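Local coordinates for fiber protein (PDB 6ITX) that probably attaches the virus to a host-cell receptor through its C-terminal head domain, the part described here, at residues 111-117 against 214-219. Numbering follows the deposited sequence.
Sequences FASCPQN and GNFYKE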
loop_
_atom_site.group_PDB
_atom_site.type_symbol
_atom_site.label_atom_id
_atom_site.label_comp_id
_atom_site.label_asym_id
_atom_site.label_seq_id
_atom_site.Cartn_x
_atom_site.Cartn_y
_atom_site.Cartn_z
ATOM N N PHE A 111 7.096 24.579 -0.687
ATOM C CA PHE A 111 7.642 24.842 0.643
ATOM C C PHE A 111 7.521 23.611 1.528
ATOM O O PHE A 111 6.425 23.077 1.699
ATOM C CB PHE A 111 6.931 26.021 1.302
ATOM C CG PHE A 111 7.581 26.495 2.587
ATOM C CD1 PHE A 111 7.260 25.907 3.808
ATOM C CD2 PHE A 111 8.484 27.547 2.582
ATOM C CE1 PHE A 111 7.860 26.347 5.002
ATOM C CE2 PHE A 111 9.082 27.995 3.768
ATOM C CZ PHE A 111 8.772 27.401 4.973
ATOM N N ALA A 112 8.644 23.183 2.102
ATOM C CA ALA A 112 8.691 22.065 3.034
ATOM C C ALA A 112 9.215 22.559 4.366
ATOM O O ALA A 112 10.272 23.198 4.419
ATOM C CB ALA A 112 9.599 20.934 2.530
ATOM N N SER A 113 8.493 22.253 5.441
ATOM C CA SER A 113 8.963 22.595 6.775
ATOM C C SER A 113 9.780 21.435 7.341
ATOM O O SER A 113 9.454 20.267 7.124
ATOM C CB SER A 113 7.787 22.946 7.685
ATOM O OG SER A 113 8.241 23.291 8.985
ATOM N N CYS A 114 10.849 21.765 8.053
ATOM C CA CYS A 114 11.842 20.810 8.512
ATOM C C CYS A 114 12.039 20.905 10.020
ATOM O O CYS A 114 11.618 21.872 10.665
ATOM C CB CYS A 114 13.182 21.047 7.783
ATOM S SG CYS A 114 13.091 20.946 5.947
ATOM N N PRO A 115 12.682 19.907 10.624
ATOM C CA PRO A 115 12.872 19.924 12.082
ATOM C C PRO A 115 13.558 21.194 12.574
ATOM O O PRO A 115 14.325 21.835 11.861
ATOM C CB PRO A 115 13.755 18.697 12.325
ATOM C CG PRO A 115 13.426 17.798 11.226
ATOM C CD PRO A 115 13.171 18.650 10.031
ATOM N N GLN A 116 13.289 21.535 13.833
ATOM C CA GLN A 116 13.994 22.617 14.526
ATOM C C GLN A 116 13.932 23.927 13.751
ATOM O O GLN A 116 14.931 24.640 13.605
ATOM C CB GLN A 116 15.443 22.234 14.830
ATOM C CG GLN A 116 15.668 20.765 15.156
ATOM C CD GLN A 116 17.132 20.453 15.441
ATOM O OE1 GLN A 116 17.605 20.635 16.565
ATOM N NE2 GLN A 116 17.863 20.003 14.411
ATOM N N ASN A 117 12.734 24.231 13.247
ATOM C CA ASN A 117 12.420 25.549 12.689
ATOM C C ASN A 117 13.302 25.879 11.479
ATOM O O ASN A 117 13.673 27.030 11.248
ATOM C CB ASN A 117 12.519 26.623 13.783
ATOM C CG ASN A 117 12.042 28.002 13.317
ATOM O OD1 ASN A 117 12.537 29.031 13.801
ATOM N ND2 ASN A 117 11.090 28.030 12.363
ATOM N N GLY A 214 6.289 29.141 9.409
ATOM C CA GLY A 214 7.229 28.270 8.729
ATOM C C GLY A 214 7.759 27.114 9.542
ATOM O O GLY A 214 8.539 26.317 9.013
ATOM N N ASN A 215 7.398 27.002 10.815
ATOM C CA ASN A 215 7.772 25.837 11.597
ATOM C C ASN A 215 6.569 24.922 11.823
ATOM O O ASN A 215 6.437 24.303 12.878
ATOM C CB ASN A 215 8.420 26.249 12.923
ATOM C CG ASN A 215 7.501 27.094 13.802
ATOM O OD1 ASN A 215 6.472 27.617 13.348
ATOM N ND2 ASN A 215 7.870 27.222 15.076
ATOM N N PHE A 216 5.702 24.814 10.838
ATOM C CA PHE A 216 4.587 23.889 11.019
ATOM C C PHE A 216 5.004 22.427 10.956
ATOM O O PHE A 216 4.142 21.531 10.909
ATOM C CB PHE A 216 3.501 24.147 9.971
ATOM C CG PHE A 216 3.931 23.858 8.551
ATOM C CD1 PHE A 216 3.869 22.576 8.038
ATOM C CD2 PHE A 216 4.363 24.881 7.723
ATOM C CE1 PHE A 216 4.252 22.306 6.722
ATOM C CE2 PHE A 216 4.729 24.624 6.406
ATOM C CZ PHE A 216 4.676 23.329 5.910
ATOM N N TYR A 217 6.296 22.144 10.910
ATOM C CA TYR A 217 6.736 20.769 10.797
ATOM C C TYR A 217 6.269 19.976 12.015
ATOM O O TYR A 217 6.416 20.430 13.151
ATOM C CB TYR A 217 8.256 20.733 10.673
ATOM C CG TYR A 217 8.801 19.339 10.800
ATOM C CD1 TYR A 217 8.822 18.495 9.702
ATOM C CD2 TYR A 217 9.269 18.847 12.019
ATOM C CE1 TYR A 217 9.298 17.214 9.805
ATOM C CE2 TYR A 217 9.749 17.559 12.123
ATOM C CZ TYR A 217 9.755 16.753 11.018
ATOM O OH TYR A 217 10.228 15.483 11.120
ATOM N N LYS A 218 5.687 18.800 11.765
ATOM C CA LYS A 218 5.265 17.865 12.804
ATOM C C LYS A 218 5.967 16.536 12.555
ATOM O O LYS A 218 5.825 15.962 11.472
ATOM C CB LYS A 218 3.739 17.677 12.806
ATOM C CG LYS A 218 2.930 18.898 13.290
ATOM C CD LYS A 218 2.971 19.074 14.802
ATOM C CE LYS A 218 1.986 20.140 15.274
ATOM N NZ LYS A 218 1.474 19.895 16.678
ATOM N N GLU A 219 6.745 16.070 13.538
ATOM C CA GLU A 219 7.352 14.747 13.451
ATOM C C GLU A 219 6.242 13.704 13.449
ATOM O O GLU A 219 5.176 13.906 14.026
ATOM C CB GLU A 219 8.328 14.523 14.627
ATOM C CG GLU A 219 9.419 13.414 14.397
ATOM C CD GLU A 219 10.409 13.740 13.243
ATOM O OE1 GLU A 219 10.472 12.936 12.257
ATOM O OE2 GLU A 219 11.140 14.787 13.315
#
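The backbones of 111-117 and 214-219 come closest at Ser113 and Tyr217, with CA atoms 4.9 Å apart, and again at Asn117 and Asn215. This lies in the beta-rich head domain of the adenovirus fibre. Strand 110-114 and the turn that leads from it into strand 118-131 are covered here by the irregular loop between strands 208-210 and 226-235. No other subunit of the trimer touches either segment.

Ser113 is buried at the centre. Its OG is anti to the backbone N (chi1 -180°) and reaches across to the loop, where it donates a hydrogen bond to Gly214 O at 3.0 Å. The hydroxyl approaches from above the carbonyl plane. Ser113 CB lies over the middle of the Phe216 ring, 3.6 Å from the centroid, in a CH-pi contact. Phe216 CE2 also meets the edge of the Phe111 ring, near its plane, 3.8 Å from Phe111 CE1.

Pro115 packs over one face of the Tyr217 ring in a CH-pi contact, its CD 4.0 Å from the ring centroid and 10° off the normal. Tyr217 also packs on Tyr264 and Val266 of strand 262-271, and Glu219 forms a salt bridge with Arg160. Where the turn meets the loop, the amide planes of Asn117 and Asn215 are 58° apart. Asn215 OD1 is hydrogen-bonded to Thr213 OG1, while Asn117 ND2 rests 3.3 Å from Asn215 CB.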